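Local coordinates for protein origin of replication complex subunit 1B (Arabidopsis thaliana, PDB 5HH7) that helps form the origin recognition complex that binds replication origins and, through its BAH-PHD cassette, reads the histone H3 tail, at residues D60-I65 with G73-C78; E66-L71 with E88-C93. All coordinates share one frame; numbering follows the deposited sequence.

Interaction 1 of 2, residues D60-I65 with G73-C78; sequences DTNIMI and GFHLKC. With ZN (zinc ion), chain C.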
loop_
_atom_site.group_PDB
_atom_site.type_symbol
_atom_site.label_atom_id
_atom_site.label_comp_id
_atom_site.label_asym_id
_atom_site.label_seq_id
_atom_site.Cartn_x
_atom_site.Cartn_y
_atom_site.Cartn_z
ATOM N N ASP A 60 -19.780 0.716 13.798
ATOM C CA ASP A 60 -20.823 -0.275 13.551
ATOM C C ASP A 60 -20.269 -1.644 13.165
ATOM O O ASP A 60 -19.160 -1.758 12.638
ATOM C CB ASP A 60 -21.769 0.214 12.450
ATOM C CG ASP A 60 -23.075 -0.555 12.412
ATOM O OD1 ASP A 60 -23.054 -1.801 12.490
ATOM O OD2 ASP A 60 -24.136 0.090 12.309
ATOM N N THR A 61 -21.069 -2.675 13.424
ATOM C CA THR A 61 -20.754 -4.038 13.020
ATOM C C THR A 61 -21.113 -4.289 11.558
ATOM O O THR A 61 -20.655 -5.265 10.963
ATOM C CB THR A 61 -21.509 -5.060 13.886
ATOM O OG1 THR A 61 -22.858 -4.618 14.079
ATOM C CG2 THR A 61 -20.838 -5.210 15.242
ATOM N N ASN A 62 -21.939 -3.419 10.984
ATOM C CA ASN A 62 -22.337 -3.566 9.588
ATOM C C ASN A 62 -21.129 -3.467 8.667
ATOM O O ASN A 62 -20.260 -2.619 8.866
ATOM C CB ASN A 62 -23.389 -2.527 9.196
ATOM C CG ASN A 62 -23.880 -2.704 7.767
ATOM O OD1 ASN A 62 -23.573 -1.900 6.886
ATOM N ND2 ASN A 62 -24.639 -3.770 7.530
ATOM N N ILE A 63 -21.083 -4.346 7.670
ATOM C CA ILE A 63 -19.965 -4.402 6.733
ATOM C C ILE A 63 -19.743 -3.064 6.036
ATOM O O ILE A 63 -20.691 -2.408 5.604
ATOM C CB ILE A 63 -20.168 -5.519 5.682
ATOM C CG1 ILE A 63 -20.221 -6.883 6.369
ATOM C CG2 ILE A 63 -19.054 -5.501 4.643
ATOM C CD1 ILE A 63 -19.017 -7.170 7.243
ATOM N N MET A 64 -18.480 -2.661 5.951
ATOM C CA MET A 64 -18.110 -1.419 5.297
ATOM C C MET A 64 -17.333 -1.726 4.027
ATOM O O MET A 64 -16.397 -2.528 4.041
ATOM C CB MET A 64 -17.261 -0.565 6.237
ATOM C CG MET A 64 -16.879 0.795 5.677
ATOM S SD MET A 64 -15.923 1.776 6.855
ATOM C CE MET A 64 -17.078 1.895 8.219
ATOM N N ILE A 65 -17.725 -1.099 2.923
ATOM C CA ILE A 65 -17.002 -1.290 1.671
ATOM C C ILE A 65 -16.225 -0.044 1.266
ATOM O O ILE A 65 -16.395 1.031 1.842
ATOM C CB ILE A 65 -17.927 -1.726 0.519
ATOM C CG1 ILE A 65 -18.988 -0.659 0.245
ATOM C CG2 ILE A 65 -18.573 -3.067 0.837
ATOM C CD1 ILE A 65 -19.847 -0.957 -0.966
ATOM N N GLY A 73 -14.730 4.874 2.994
ATOM C CA GLY A 73 -15.470 3.759 3.554
ATOM C C GLY A 73 -16.953 4.054 3.662
ATOM O O GLY A 73 -17.348 5.180 3.967
ATOM N N PHE A 74 -17.776 3.042 3.401
ATOM C CA PHE A 74 -19.228 3.190 3.439
ATOM C C PHE A 74 -19.893 1.923 3.964
ATOM O O PHE A 74 -19.663 0.835 3.438
ATOM C CB PHE A 74 -19.777 3.500 2.040
ATOM C CG PHE A 74 -19.207 4.746 1.420
ATOM C CD1 PHE A 74 -19.850 5.965 1.562
ATOM C CD2 PHE A 74 -18.031 4.697 0.687
ATOM C CE1 PHE A 74 -19.329 7.110 0.991
ATOM C CE2 PHE A 74 -17.502 5.839 0.119
ATOM C CZ PHE A 74 -18.152 7.048 0.273
ATOM N N HIS A 75 -20.713 2.061 5.003
ATOM C CA HIS A 75 -21.529 0.947 5.473
ATOM C C HIS A 75 -22.520 0.562 4.379
ATOM O O HIS A 75 -23.100 1.434 3.730
ATOM C CB HIS A 75 -22.293 1.325 6.747
ATOM C CG HIS A 75 -21.444 1.368 7.981
ATOM N ND1 HIS A 75 -21.591 2.335 8.951
ATOM C CD2 HIS A 75 -20.451 0.554 8.410
ATOM C CE1 HIS A 75 -20.714 2.126 9.917
ATOM N NE2 HIS A 75 -20.013 1.048 9.615
ATOM N N LEU A 76 -22.708 -0.739 4.172
ATOM C CA LEU A 76 -23.684 -1.228 3.201
ATOM C C LEU A 76 -25.085 -0.723 3.527
ATOM O O LEU A 76 -25.819 -0.272 2.646
ATOM C CB LEU A 76 -23.696 -2.758 3.171
ATOM C CG LEU A 76 -22.478 -3.492 2.609
ATOM C CD1 LEU A 76 -22.654 -4.993 2.779
ATOM C CD2 LEU A 76 -22.259 -3.139 1.145
ATOM N N LYS A 77 -25.440 -0.794 4.805
ATOM C CA LYS A 77 -26.777 -0.441 5.273
ATOM C C LYS A 77 -27.059 1.052 5.162
ATOM O O LYS A 77 -28.188 1.492 5.372
ATOM C CB LYS A 77 -26.938 -0.849 6.734
ATOM C CG LYS A 77 -26.103 0.002 7.678
ATOM C CD LYS A 77 -26.555 -0.150 9.115
ATOM C CE LYS A 77 -25.964 0.943 9.988
ATOM N NZ LYS A 77 -26.366 2.303 9.537
ATOM N N CYS A 78 -26.031 1.832 4.848
ATOM C CA CYS A 78 -26.164 3.283 4.842
ATOM C C CYS A 78 -26.200 3.866 3.437
ATOM O O CYS A 78 -26.424 5.065 3.258
ATOM C CB CYS A 78 -25.052 3.915 5.673
ATOM S SG CYS A 78 -25.132 3.431 7.407
HETATM ZN ZN ZN C . -22.613 4.483 7.905
#
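The imidazole of H75 sits among D60, N62, I63 and M64, and their placing round the ring shows how a short strand pair can surround a metal ligand. M64 pairs with H75 in the non-hydrogen-bonded position of a two-stranded antiparallel sheet, and both side chains leave by the same face. M64 runs out extended and bends only at its last torsion (chi3 -60°), bringing CE obliquely to 3.4 Å from H75 NE2. D60 CB comes to 3.3 Å from H75 CE1, and the D60 carboxyl carbon lies over one ring face near the rim. The ring's ND1 binds the zinc ion, as does C78 SG.

I65 points to the opposite face of the sheet, with F74; beyond the strand L76 crosses it at about a right angle, I65 CG2 meeting L76 CD2 at 3.7 Å, while L76 CD1 lies alongside I63 CB. I65 and F74 exchange backbone bonds, and past them L76 N reaches I63 O at 3.0 Å. N62, its CG anti to the backbone N (chi1 -177°), carries OD1 to K77 N (3.0 Å, nearly straight at 173°), with the K77 methylenes slanting across the amide. The whole is the central β-hairpin of a PHD finger, whose M64 edge bonds through its backbone to the bound H3 peptide and whose H75 and C78 join C53 and C56 at one zinc.

Interaction 2 of 2, residues E66-L71 with E88-C93; sequences ECDDCL and EGDWIC. With ZN (zinc ion), chain D.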
loop_
_atom_site.group_PDB
_atom_site.type_symbol
_atom_site.label_atom_id
_atom_site.label_comp_id
_atom_site.label_asym_id
_atom_site.label_seq_id
_atom_site.Cartn_x
_atom_site.Cartn_y
_atom_site.Cartn_z
ATOM N N GLU A 66 -15.377 -0.209 0.260
ATOM C CA GLU A 66 -14.449 0.825 -0.160
ATOM C C GLU A 66 -14.771 1.269 -1.580
ATOM O O GLU A 66 -14.963 0.439 -2.468
ATOM C CB GLU A 66 -13.030 0.265 -0.091
ATOM C CG GLU A 66 -11.942 1.183 -0.603
ATOM C CD GLU A 66 -10.565 0.584 -0.393
ATOM O OE1 GLU A 66 -10.048 -0.070 -1.324
ATOM O OE2 GLU A 66 -10.011 0.752 0.715
ATOM N N CYS A 67 -14.837 2.577 -1.793
ATOM C CA CYS A 67 -15.101 3.103 -3.125
ATOM C C CYS A 67 -13.863 2.965 -4.002
ATOM O O CYS A 67 -12.768 3.323 -3.582
ATOM C CB CYS A 67 -15.526 4.568 -3.048
ATOM S SG CYS A 67 -15.591 5.355 -4.656
ATOM N N ASP A 68 -14.039 2.437 -5.214
ATOM C CA ASP A 68 -12.935 2.276 -6.160
ATOM C C ASP A 68 -12.199 3.582 -6.436
ATOM O O ASP A 68 -11.001 3.571 -6.714
ATOM C CB ASP A 68 -13.436 1.719 -7.498
ATOM C CG ASP A 68 -13.849 0.269 -7.413
ATOM O OD1 ASP A 68 -13.501 -0.385 -6.409
ATOM O OD2 ASP A 68 -14.515 -0.214 -8.356
ATOM N N ASP A 69 -12.918 4.700 -6.373
ATOM C CA ASP A 69 -12.353 5.989 -6.768
ATOM C C ASP A 69 -11.726 6.771 -5.615
ATOM O O ASP A 69 -10.520 7.027 -5.618
ATOM C CB ASP A 69 -13.399 6.846 -7.493
ATOM C CG ASP A 69 -13.632 6.394 -8.919
ATOM O OD1 ASP A 69 -12.856 5.540 -9.396
ATOM O OD2 ASP A 69 -14.577 6.896 -9.565
ATOM N N CYS A 70 -12.546 7.144 -4.634
ATOM C CA CYS A 70 -12.079 7.973 -3.528
ATOM C C CYS A 70 -11.490 7.147 -2.386
ATOM O O CYS A 70 -10.884 7.700 -1.469
ATOM C CB CYS A 70 -13.218 8.850 -2.998
ATOM S SG CYS A 70 -14.312 8.021 -1.818
ATOM N N LEU A 71 -11.682 5.831 -2.444
ATOM C CA LEU A 71 -11.214 4.914 -1.400
ATOM C C LEU A 71 -11.824 5.173 -0.020
ATOM O O LEU A 71 -11.309 4.702 0.991
ATOM C CB LEU A 71 -9.683 4.899 -1.322
ATOM C CG LEU A 71 -8.970 4.340 -2.553
ATOM C CD1 LEU A 71 -7.462 4.307 -2.336
ATOM C CD2 LEU A 71 -9.496 2.951 -2.877
ATOM N N GLU A 88 -19.982 -7.262 -6.026
ATOM C CA GLU A 88 -18.878 -7.901 -6.729
ATOM C C GLU A 88 -18.373 -6.961 -7.817
ATOM O O GLU A 88 -19.164 -6.322 -8.508
ATOM C CB GLU A 88 -19.349 -9.226 -7.339
ATOM C CG GLU A 88 -18.267 -10.030 -8.043
ATOM C CD GLU A 88 -18.788 -11.349 -8.588
ATOM O OE1 GLU A 88 -19.932 -11.380 -9.092
ATOM O OE2 GLU A 88 -18.057 -12.358 -8.503
ATOM N N GLY A 89 -17.055 -6.860 -7.957
ATOM C CA GLY A 89 -16.471 -6.043 -9.006
ATOM C C GLY A 89 -16.555 -4.547 -8.762
ATOM O O GLY A 89 -16.536 -4.093 -7.616
ATOM N N ASP A 90 -16.655 -3.786 -9.850
ATOM C CA ASP A 90 -16.585 -2.327 -9.802
ATOM C C ASP A 90 -17.671 -1.693 -8.937
ATOM O O ASP A 90 -18.843 -2.058 -9.022
ATOM C CB ASP A 90 -16.662 -1.733 -11.214
ATOM C CG ASP A 90 -15.530 -2.198 -12.111
ATOM O OD1 ASP A 90 -14.588 -2.842 -11.609
ATOM O OD2 ASP A 90 -15.583 -1.908 -13.327
ATOM N N TRP A 91 -17.270 -0.736 -8.107
ATOM C CA TRP A 91 -18.227 0.044 -7.333
ATOM C C TRP A 91 -17.639 1.386 -6.931
ATOM O O TRP A 91 -16.520 1.456 -6.429
ATOM C CB TRP A 91 -18.684 -0.713 -6.085
ATOM C CG TRP A 91 -19.729 0.032 -5.300
ATOM C CD1 TRP A 91 -21.080 0.005 -5.500
ATOM C CD2 TRP A 91 -19.505 0.923 -4.198
ATOM N NE1 TRP A 91 -21.711 0.819 -4.589
ATOM C CE2 TRP A 91 -20.767 1.393 -3.779
ATOM C CE3 TRP A 91 -18.362 1.364 -3.525
ATOM C CZ2 TRP A 91 -20.917 2.284 -2.718
ATOM C CZ3 TRP A 91 -18.513 2.249 -2.471
ATOM C CH2 TRP A 91 -19.782 2.698 -2.078
ATOM N N ILE A 92 -18.398 2.450 -7.170
ATOM C CA ILE A 92 -18.039 3.769 -6.668
ATOM C C ILE A 92 -19.212 4.346 -5.892
ATOM O O ILE A 92 -20.364 3.973 -6.117
ATOM C CB ILE A 92 -17.634 4.740 -7.794
ATOM C CG1 ILE A 92 -18.801 4.972 -8.756
ATOM C CG2 ILE A 92 -16.408 4.219 -8.534
ATOM C CD1 ILE A 92 -18.534 6.051 -9.787
ATOM N N CYS A 93 -18.916 5.256 -4.975
ATOM C CA CYS A 93 -19.949 5.812 -4.118
ATOM C C CYS A 93 -20.729 6.910 -4.832
ATOM O O CYS A 93 -20.405 7.284 -5.960
ATOM C CB CYS A 93 -19.333 6.367 -2.844
ATOM S SG CYS A 93 -18.542 7.958 -3.085
HETATM ZN ZN ZN D . -16.053 7.735 -3.801
#
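C67 and C93 meet round a zinc ion, and the thiolate of C67 illustrates how a metal-bound sulfur can also serve as an acceptor. C67 SG lies 2.6 Å from the zinc ion and accepts C93 N across the contact at 3.3 Å. From its own loop C67 SG takes D69 N at 3.2 Å and, at greater length, C70 N. The torsion that turns SG anti to the backbone N of C67 (chi1 170°) sends it back over the following turn, where these amides converge. Three N-H donors would probably spread the negative charge of the sulfur and stabilise it as a zinc ligand.

This is the zinc site of C67, C70, C93 and C96, one of the two in the cross-braced PHD finger; C93 also N-caps helix 94-98, its side chain receiving a backbone N of that helix.

Beside the metal, D68 and W91 are joined twice. D68 N gives a nearly straight bond (166°) to W91 O, while W91 N returns one of 2.8 Å to D68 OD2, approaching from above the carboxylate plane. D90 OD1, 4.2 Å from D68 OD2, brings a like charge that may raise the affinity of D68 for a proton, an effect the W91 N-H would partly offset. The W91 indole turns an edge to the chain, CZ3 lying 3.6 Å from C67 CA, and C93 N stands over one face near the rim. I92 CG2 reaches obliquely to D69 OD2 at 3.4 Å. The E66 side chain sets off away from 88-93, and its carboxylate is satisfied elsewhere: OE2 forms salt bridges with R172 and with a basic side chain of the bound H3 peptide, to which the backbones of E66 and G89 also bond.

Followed from the N terminus, the chain passes through 60-65 and directly into 66-71, then 73-78, and only later reaches 88-93. Interaction 1 closes the short hairpin loop, which holds 66-71; interaction 2 closes a longer one that contains 73-78. Their segments therefore alternate, and the two closures cross instead of nesting, in keeping with the interleaved zinc sites of a PHD finger. Their centres lie about 13 Å apart, and F74 bridges them, its CZ packing 3.4 Å from C93 CB and its CE2 against C67, while I65 CD1 rests on the W91 ring. Together they tie the hairpin and its zinc site to the other zinc site and the start of helix 94-98.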